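ABC transporter, substrate-binding protein (Clostridium perfringens, PDB 4EDP) probably captures a solute outside the cell and delivers it to the membrane components of an ABC importer. Local coordinates at residues 138-143 and 236-241; 177-182 and 330-335; 256-261 and 326-331. All coordinates share one frame; numbering follows the deposited sequence. Where two conformers were deposited one is given.

Contact 1 (138-143 and 236-241)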
loop_
_atom_site.group_PDB
_atom_site.type_symbol
_atom_site.label_atom_id
_atom_site.label_comp_id
_atom_site.label_asym_id
_atom_site.label_seq_id
_atom_site.Cartn_x
_atom_site.Cartn_y
_atom_site.Cartn_z
ATOM N N LEU A 138 -3.993 2.129 -4.932
ATOM C CA LEU A 138 -4.127 1.917 -3.497
ATOM C C LEU A 138 -4.398 0.451 -3.215
ATOM O O LEU A 138 -4.759 -0.306 -4.114
ATOM C CB LEU A 138 -5.260 2.791 -2.926
ATOM C CG LEU A 138 -6.696 2.514 -3.401
ATOM C CD1 LEU A 138 -7.322 1.285 -2.712
ATOM C CD2 LEU A 138 -7.594 3.730 -3.126
ATOM N N ASN A 139 -4.207 0.068 -1.962
ATOM C CA ASN A 139 -4.458 -1.271 -1.452
ATOM C C ASN A 139 -5.047 -1.105 -0.044
ATOM O O ASN A 139 -4.898 -0.035 0.580
ATOM C CB ASN A 139 -3.176 -2.079 -1.301
ATOM C CG ASN A 139 -2.396 -2.197 -2.590
ATOM O OD1 ASN A 139 -2.929 -2.615 -3.619
ATOM N ND2 ASN A 139 -1.118 -1.880 -2.527
ATOM N N SER A 140 -5.678 -2.154 0.467
ATOM C CA SER A 140 -6.247 -2.106 1.842
ATOM C C SER A 140 -6.044 -3.432 2.542
ATOM O O SER A 140 -5.567 -4.398 1.944
ATOM C CB SER A 140 -7.736 -1.757 1.857
ATOM O OG SER A 140 -8.569 -2.766 1.275
ATOM N N ILE A 141 -6.411 -3.461 3.817
ATOM C CA ILE A 141 -6.344 -4.666 4.622
ATOM C C ILE A 141 -7.720 -4.984 5.183
ATOM O O ILE A 141 -8.652 -4.195 5.064
ATOM C CB ILE A 141 -5.332 -4.550 5.781
ATOM C CG1 ILE A 141 -5.611 -3.301 6.625
ATOM C CG2 ILE A 141 -3.873 -4.535 5.223
ATOM C CD1 ILE A 141 -4.718 -3.175 7.831
ATOM N N GLY A 142 -7.834 -6.166 5.761
ATOM C CA GLY A 142 -9.052 -6.605 6.401
ATOM C C GLY A 142 -8.659 -7.712 7.339
ATOM O O GLY A 142 -7.458 -8.044 7.470
ATOM N N ILE A 143 -9.652 -8.257 8.034
ATOM C CA ILE A 143 -9.411 -9.410 8.896
ATOM C C ILE A 143 -9.970 -10.619 8.128
ATOM O O ILE A 143 -11.187 -10.765 7.939
ATOM C CB ILE A 143 -10.116 -9.322 10.253
ATOM C CG1 ILE A 143 -9.746 -8.019 10.983
ATOM C CG2 ILE A 143 -9.736 -10.560 11.099
ATOM C CD1 ILE A 143 -10.523 -7.797 12.292
ATOM N N ALA A 236 -4.668 -9.014 6.933
ATOM C CA ALA A 236 -4.049 -9.220 5.641
ATOM C C ALA A 236 -4.618 -8.327 4.545
ATOM O O ALA A 236 -5.739 -7.847 4.626
ATOM C CB ALA A 236 -4.240 -10.662 5.245
ATOM N N SER A 237 -3.835 -8.174 3.488
ATOM C CA SER A 237 -4.212 -7.348 2.362
ATOM C C SER A 237 -5.312 -7.955 1.509
ATOM O O SER A 237 -5.584 -9.161 1.561
ATOM C CB SER A 237 -2.987 -7.140 1.475
ATOM O OG SER A 237 -2.612 -8.366 0.833
ATOM N N ASP A 238 -5.931 -7.095 0.710
ATOM C CA ASP A 238 -6.922 -7.487 -0.264
ATOM C C ASP A 238 -6.346 -8.563 -1.195
ATOM O O ASP A 238 -7.018 -9.562 -1.491
ATOM C CB ASP A 238 -7.408 -6.258 -1.050
ATOM C CG ASP A 238 -6.266 -5.304 -1.481
ATOM O OD1 ASP A 238 -5.064 -5.655 -1.434
ATOM O OD2 ASP A 238 -6.600 -4.178 -1.898
ATOM N N PHE A 239 -5.094 -8.391 -1.610
ATOM C CA PHE A 239 -4.444 -9.390 -2.480
ATOM C C PHE A 239 -4.357 -10.767 -1.784
ATOM O O PHE A 239 -4.651 -11.823 -2.387
ATOM C CB PHE A 239 -3.044 -8.930 -2.917
ATOM C CG PHE A 239 -2.324 -9.951 -3.767
ATOM C CD1 PHE A 239 -2.558 -10.028 -5.130
ATOM C CD2 PHE A 239 -1.446 -10.864 -3.195
ATOM C CE1 PHE A 239 -1.920 -10.994 -5.907
ATOM C CE2 PHE A 239 -0.805 -11.815 -3.964
ATOM C CZ PHE A 239 -1.040 -11.881 -5.322
ATOM N N ALA A 240 -3.969 -10.744 -0.513
ATOM C CA ALA A 240 -3.819 -11.940 0.324
ATOM C C ALA A 240 -5.166 -12.644 0.531
ATOM O O ALA A 240 -5.229 -13.887 0.519
ATOM C CB ALA A 240 -3.175 -11.579 1.666
ATOM N N PHE A 241 -6.250 -11.884 0.701
ATOM C CA PHE A 241 -7.569 -12.521 0.836
ATOM C C PHE A 241 -7.852 -13.363 -0.416
ATOM O O PHE A 241 -8.380 -14.486 -0.351
ATOM C CB PHE A 241 -8.682 -11.504 1.086
ATOM C CG PHE A 241 -10.049 -12.125 1.115
ATOM C CD1 PHE A 241 -10.390 -12.999 2.110
ATOM C CD2 PHE A 241 -11.007 -11.804 0.168
ATOM C CE1 PHE A 241 -11.642 -13.591 2.151
ATOM C CE2 PHE A 241 -12.262 -12.394 0.205
ATOM C CZ PHE A 241 -12.575 -13.287 1.190
HETATM O O HOH W 1 -5.371 -3.574 -4.272
#

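Contact 2 (177-182 and 330-335). With ACT (acetate ion), chain G.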
loop_
_atom_site.group_PDB
_atom_site.type_symbol
_atom_site.label_atom_id
_atom_site.label_comp_id
_atom_site.label_asym_id
_atom_site.label_seq_id
_atom_site.Cartn_x
_atom_site.Cartn_y
_atom_site.Cartn_z
ATOM N N ASN A 177 2.164 -3.417 5.611
ATOM C CA ASN A 177 1.140 -3.172 6.625
ATOM C C ASN A 177 1.566 -3.202 8.066
ATOM O O ASN A 177 0.730 -3.180 8.967
ATOM C CB ASN A 177 -0.036 -4.097 6.332
ATOM C CG ASN A 177 -0.684 -3.739 5.020
ATOM O OD1 ASN A 177 -1.135 -2.612 4.852
ATOM N ND2 ASN A 177 -0.664 -4.652 4.061
ATOM N N GLY A 178 2.877 -3.169 8.297
ATOM C CA GLY A 178 3.398 -3.124 9.666
ATOM C C GLY A 178 2.951 -1.869 10.401
ATOM O O GLY A 178 2.445 -1.948 11.518
ATOM N N PRO A 179 3.131 -0.693 9.782
ATOM C CA PRO A 179 2.686 0.546 10.426
ATOM C C PRO A 179 1.201 0.529 10.754
ATOM O O PRO A 179 0.798 0.972 11.826
ATOM C CB PRO A 179 3.030 1.614 9.389
ATOM C CG PRO A 179 4.272 1.070 8.743
ATOM C CD PRO A 179 4.045 -0.419 8.654
ATOM N N ALA A 180 0.383 0.013 9.838
ATOM C CA ALA A 180 -1.045 -0.093 10.083
ATOM C C ALA A 180 -1.324 -0.931 11.332
ATOM O O ALA A 180 -2.196 -0.584 12.122
ATOM C CB ALA A 180 -1.775 -0.700 8.851
ATOM N N MET A 181 -0.586 -2.021 11.499
ATOM C CA MET A 181 -0.788 -2.896 12.640
ATOM C C MET A 181 -0.508 -2.118 13.958
ATOM O O MET A 181 -1.227 -2.277 14.951
ATOM C CB MET A 181 0.060 -4.174 12.477
ATOM C CG MET A 181 -0.359 -5.248 13.402
ATOM S SD MET A 181 -2.016 -5.854 13.009
ATOM C CE MET A 181 -2.520 -6.230 14.692
ATOM N N VAL A 182 0.509 -1.258 13.959
ATOM C CA VAL A 182 0.823 -0.434 15.129
ATOM C C VAL A 182 -0.328 0.574 15.348
ATOM O O VAL A 182 -0.734 0.829 16.495
ATOM C CB VAL A 182 2.183 0.302 14.990
ATOM C CG1 VAL A 182 2.417 1.258 16.151
ATOM C CG2 VAL A 182 3.341 -0.697 14.858
ATOM N N ILE A 330 -2.181 6.587 6.534
ATOM C CA ILE A 330 -1.025 6.750 7.416
ATOM C C ILE A 330 -0.140 7.914 6.988
ATOM O O ILE A 330 0.066 8.132 5.804
ATOM C CB ILE A 330 -0.218 5.453 7.469
ATOM C CG1 ILE A 330 -1.062 4.363 8.164
ATOM C CG2 ILE A 330 1.091 5.637 8.231
ATOM C CD1 ILE A 330 -0.382 3.039 8.229
ATOM N N ASP A 331 0.353 8.682 7.961
ATOM C CA ASP A 331 1.264 9.787 7.671
ATOM C C ASP A 331 2.679 9.236 7.695
ATOM O O ASP A 331 3.268 9.056 8.774
ATOM C CB ASP A 331 1.110 10.884 8.728
ATOM C CG ASP A 331 2.093 12.035 8.548
ATOM O OD1 ASP A 331 3.007 11.954 7.696
ATOM O OD2 ASP A 331 1.960 13.035 9.293
ATOM N N PHE A 332 3.225 8.937 6.520
ATOM C CA PHE A 332 4.578 8.374 6.461
ATOM C C PHE A 332 5.716 9.333 6.793
ATOM O O PHE A 332 6.830 8.900 7.116
ATOM C CB PHE A 332 4.796 7.595 5.174
ATOM C CG PHE A 332 4.188 6.255 5.226
ATOM C CD1 PHE A 332 4.845 5.220 5.874
ATOM C CD2 PHE A 332 2.940 6.023 4.693
ATOM C CE1 PHE A 332 4.279 3.980 5.952
ATOM C CE2 PHE A 332 2.374 4.798 4.773
ATOM C CZ PHE A 332 3.036 3.768 5.407
ATOM N N LYS A 333 5.452 10.631 6.742
ATOM C CA LYS A 333 6.460 11.578 7.153
ATOM C C LYS A 333 6.690 11.317 8.648
ATOM O O LYS A 333 7.834 11.211 9.119
ATOM C CB LYS A 333 6.017 13.022 6.919
ATOM C CG LYS A 333 7.125 14.031 7.203
ATOM C CD LYS A 333 6.765 15.463 6.843
ATOM C CE LYS A 333 7.969 16.361 7.115
ATOM N NZ LYS A 333 7.784 17.773 6.682
ATOM N N PHE A 334 5.597 11.201 9.399
ATOM C CA PHE A 334 5.707 10.934 10.825
ATOM C C PHE A 334 6.213 9.523 11.125
ATOM O O PHE A 334 7.162 9.355 11.887
ATOM C CB PHE A 334 4.389 11.157 11.574
ATOM C CG PHE A 334 4.478 10.790 13.027
ATOM C CD1 PHE A 334 5.053 11.658 13.933
ATOM C CD2 PHE A 334 4.085 9.534 13.461
ATOM C CE1 PHE A 334 5.187 11.292 15.273
ATOM C CE2 PHE A 334 4.221 9.162 14.793
ATOM C CZ PHE A 334 4.765 10.033 15.691
ATOM N N VAL A 335 5.607 8.520 10.503
ATOM C CA VAL A 335 5.963 7.127 10.756
ATOM C C VAL A 335 7.431 6.838 10.444
ATOM O O VAL A 335 8.122 6.189 11.235
ATOM C CB VAL A 335 4.996 6.156 10.035
ATOM C CG1 VAL A 335 5.555 4.726 10.017
ATOM C CG2 VAL A 335 3.581 6.202 10.710
HETATM C C ACT G . -0.860 8.990 11.423
HETATM O O ACT G . -0.375 8.154 10.669
HETATM O OXT ACT G . -1.414 9.968 10.865
HETATM C CH3 ACT G . -0.828 8.793 12.909
#

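Contact 3 (256-261 and 326-331). With ACT (acetate ion), chain G.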
loop_
_atom_site.group_PDB
_atom_site.type_symbol
_atom_site.label_atom_id
_atom_site.label_comp_id
_atom_site.label_asym_id
_atom_site.label_seq_id
_atom_site.Cartn_x
_atom_site.Cartn_y
_atom_site.Cartn_z
ATOM N N PRO A 256 -13.631 -3.811 9.650
ATOM C CA PRO A 256 -14.270 -3.196 10.799
ATOM C C PRO A 256 -15.024 -1.918 10.448
ATOM O O PRO A 256 -14.639 -1.198 9.544
ATOM C CB PRO A 256 -13.090 -2.894 11.734
ATOM C CG PRO A 256 -12.111 -3.984 11.438
ATOM C CD PRO A 256 -12.221 -4.133 9.924
ATOM N N GLU A 257 -16.085 -1.647 11.189
ATOM C CA GLU A 257 -16.871 -0.439 10.985
ATOM C C GLU A 257 -16.066 0.834 11.211
ATOM O O GLU A 257 -16.371 1.894 10.648
ATOM C CB GLU A 257 -18.092 -0.451 11.910
ATOM C CG GLU A 257 -19.160 -1.415 11.447
ATOM C CD GLU A 257 -20.514 -1.156 12.082
ATOM O OE1 GLU A 257 -20.568 -0.408 13.088
ATOM O OE2 GLU A 257 -21.529 -1.690 11.564
ATOM N N SER A 258 -15.022 0.730 12.017
ATOM C CA SER A 258 -14.192 1.887 12.344
ATOM C C SER A 258 -13.355 2.313 11.141
ATOM O O SER A 258 -12.881 3.454 11.075
ATOM C CB SER A 258 -13.317 1.582 13.565
ATOM O OG SER A 258 -12.372 0.574 13.275
ATOM N N GLY A 259 -13.144 1.388 10.201
ATOM C CA GLY A 259 -12.423 1.685 8.982
ATOM C C GLY A 259 -11.177 0.846 8.789
ATOM O O GLY A 259 -10.508 0.495 9.757
ATOM N N THR A 260 -10.930 0.473 7.543
ATOM C CA THR A 260 -9.714 -0.219 7.145
ATOM C C THR A 260 -8.594 0.825 7.013
ATOM O O THR A 260 -8.807 2.029 7.258
ATOM C CB THR A 260 -9.862 -0.902 5.751
ATOM O OG1 THR A 260 -8.686 -1.683 5.461
ATOM C CG2 THR A 260 -10.026 0.116 4.680
ATOM N N TYR A 261 -7.383 0.341 6.736
ATOM C CA TYR A 261 -6.213 1.178 6.502
ATOM C C TYR A 261 -5.759 0.982 5.065
ATOM O O TYR A 261 -5.702 -0.144 4.561
ATOM C CB TYR A 261 -5.054 0.815 7.442
ATOM C CG TYR A 261 -5.266 1.307 8.848
ATOM C CD1 TYR A 261 -6.104 0.634 9.721
ATOM C CD2 TYR A 261 -4.615 2.447 9.306
ATOM C CE1 TYR A 261 -6.312 1.095 11.011
ATOM C CE2 TYR A 261 -4.814 2.918 10.599
ATOM C CZ TYR A 261 -5.653 2.237 11.442
ATOM O OH TYR A 261 -5.866 2.676 12.719
ATOM N N ASN A 326 -14.498 5.173 4.050
ATOM C CA ASN A 326 -14.410 5.102 5.500
ATOM C C ASN A 326 -13.002 4.733 6.015
ATOM O O ASN A 326 -12.788 4.569 7.225
ATOM C CB ASN A 326 -15.392 4.040 5.984
ATOM C CG ASN A 326 -15.677 4.157 7.460
ATOM O OD1 ASN A 326 -15.891 5.255 7.966
ATOM N ND2 ASN A 326 -15.727 3.029 8.153
ATOM N N ALA A 327 -12.049 4.599 5.091
ATOM C CA ALA A 327 -10.699 4.173 5.443
ATOM C C ALA A 327 -9.842 5.242 6.071
ATOM O O ALA A 327 -10.112 6.434 5.950
ATOM C CB ALA A 327 -9.958 3.623 4.198
ATOM N N LYS A 328 -8.797 4.764 6.731
ATOM C CA LYS A 328 -7.801 5.582 7.383
ATOM C C LYS A 328 -6.511 5.551 6.577
ATOM O O LYS A 328 -6.202 4.549 5.918
ATOM C CB LYS A 328 -7.579 5.072 8.793
ATOM C CG LYS A 328 -8.806 5.313 9.664
ATOM C CD LYS A 328 -8.715 4.779 11.056
ATOM C CE LYS A 328 -10.086 5.045 11.711
ATOM N NZ LYS A 328 -10.344 4.391 12.976
ATOM N N VAL A 329 -5.789 6.673 6.564
ATOM C CA VAL A 329 -4.502 6.736 5.867
ATOM C C VAL A 329 -3.386 6.999 6.880
ATOM O O VAL A 329 -3.617 7.576 7.942
ATOM C CB VAL A 329 -4.463 7.801 4.755
ATOM C CG1 VAL A 329 -5.533 7.478 3.654
ATOM C CG2 VAL A 329 -4.673 9.173 5.325
ATOM N N ILE A 330 -2.181 6.587 6.534
ATOM C CA ILE A 330 -1.025 6.750 7.416
ATOM C C ILE A 330 -0.140 7.914 6.988
ATOM O O ILE A 330 0.066 8.132 5.804
ATOM C CB ILE A 330 -0.218 5.453 7.469
ATOM C CG1 ILE A 330 -1.062 4.363 8.164
ATOM C CG2 ILE A 330 1.091 5.637 8.231
ATOM C CD1 ILE A 330 -0.382 3.039 8.229
ATOM N N ASP A 331 0.353 8.682 7.961
ATOM C CA ASP A 331 1.264 9.787 7.671
ATOM C C ASP A 331 2.679 9.236 7.695
ATOM O O ASP A 331 3.268 9.056 8.774
ATOM C CB ASP A 331 1.110 10.884 8.728
ATOM C CG ASP A 331 2.093 12.035 8.548
ATOM O OD1 ASP A 331 3.007 11.954 7.696
ATOM O OD2 ASP A 331 1.960 13.035 9.293
HETATM C C ACT G . -0.860 8.990 11.423
HETATM O O ACT G . -0.375 8.154 10.669
HETATM O OXT ACT G . -1.414 9.968 10.865
HETATM C CH3 ACT G . -0.828 8.793 12.909
HETATM O O HOH W 2 -15.266 0.466 7.352
HETATM O O HOH W 3 -16.751 4.758 11.188
HETATM O O HOH W 4 -10.257 1.724 12.192
HETATM O O HOH W 5 -13.847 5.606 9.523
#

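Contact 1 (138-143 and 236-241)
Gly142 and Ala236 form a hydrogen-bonded antiparallel pair, tied by Ala236 N to Gly142 O at 3.0 Å and by Gly142 N to Ala236 O, and beside it Ile141 and Ser237 form a non-hydrogen-bonded pair whose CA atoms lie 4.1 Å apart. The two strands belong to the mixed sheet of a periplasmic-binding-protein fold, and strand 233-237 passes directly into helix 238-247 here. Ser237 is the N-cap, its OG accepting from Ala240 N at 3.1 Å. One residue later the pairing carries on in altered form. Asp238 N still donates to Ser140 O at 3.0 Å, but the return bond, a weak one, comes from Ser140 N to the carboxylate atom Asp238 OD2, so a side chain stands in for a strand carbonyl. With CG between its backbone N and carbonyl carbon (chi1 43°), Asp238 brings its carboxylate alongside Ser140, OD2 facing Ser140 N. Its OD1 meanwhile takes Phe239 N on the anti side. Thr319 OG1, from outside the two segments, hydrogen-bonds both OD2 and Ser140 OG. The amide of Asn139 turns its ND2 to Asn263 OD1, while a water 2.7 Å from Asn139 OD1 also lies 2.7 Å from Asp238 OD2.

Contact 2 (177-182 and 330-335)
Ile330 reaches Ala180 and Pro179 because its CG1 stands anti to its own carbonyl carbon (chi1 -67°) and the chain then runs straight on to CD1 (chi2 178°). That methyl comes over the first turn of helix 178-189, 3.5 Å from Ala180 N and 3.9 Å from Pro179 CB, and also meets the Ala180 methyl. Val335 approaches Pro179 with a single branch: CG1, anti to the backbone N (chi1 166°), lies 4.1 Å from Pro179 CB and equally near Pro179 CG. The proline ring is thus touched at two neighbouring carbons, and its CG has a further neighbour in Phe332 CE1, at 4.0 Å. The proline crosses both Phe332 and Val335 at about a right angle. Within its own segment Ile330 puts its other branch, CG2, over one face of the Phe332 ring, 3.8 Å above the plane and offset toward the rim. These side chains form a buried, apolar junction in the periplasmic-binding-protein fold, between the first turn of helix 178-189 and the start of the C-terminal helix 332-350 with the residue leading into it; Trp342 of the latter helix extends the packing against Val335 and Val182. Asp331 is the N-cap of helix 332-350: its OD1 accepts from Phe334 N at 3.2 Å, from above the carboxylate plane, and weakly from Lys333 N, while OD2 forms a salt bridge with Lys194. Asp331 N donates in a straight line to acetate O at 2.9 Å, the ion probably coming from the crystallisation liquor.

Contact 3 (256-261 and 326-331)
Lys328 lies obliquely across one face of the Tyr261 ring, its CB 4.2 Å from the ring centroid and only 20° off the normal, a CH-pi contact. CG sits anti to the carbonyl carbon (chi1 -68°) and the rest of the chain is extended, which carries CD past Tyr261 CZ and OH and sets the ammonium beside the 256-259 turn. There NZ makes a weak bond to Ser258 O at 3.3 Å and shares a water with Ser258 OG and Gly259 O. Ile330 CG1 lies at the ring edge, near its plane, 4.2 Å from Tyr261 CD2, the two side chains crossing at about a right angle. The backbones join in a single bridge between Tyr261 and Lys328, with Lys328 N donating to Thr260 O at 2.8 Å; next to it Thr260 CG2 presses on Ala327 CB at 3.5 Å. Asn326 ND2 reaches Glu257 O at 2.8 Å. Thus the type I turn from Pro256 to Gly259 is clasped by the loop leading to helix 332-350. Glu187 accepts from Tyr261 OH through OE2 and pairs with Lys328 NZ through OE1; engaging both partners of the CH-pi contact, this carboxylate probably helps keep the lysine chain along the ring.

Overall arrangement
Contacts 1, 2 and 3 lie about 9 to 13 Å from the centre of the folded chain, with centres about 15 Å apart for contacts 1 and 2 and about 12 Å for the other two pairings. Contact 1 sits at the end of strand 233-237 in the mixed sheet, where helix 238-247 begins; contact 3 joins the loop between strands 252-254 and 262-269 to the loop before helix 332-350, and contact 2 packs the start of that helix on helix 178-189. Contact 1 closes before contact 3 opens, whereas the segments of contacts 1 and 2 alternate along the chain. Contacts 2 and 3 share Ile330 and Asp331. The start of the C-terminal helix is thereby joined, through the 256-261 loop and helix 178-189, to strand 135-145.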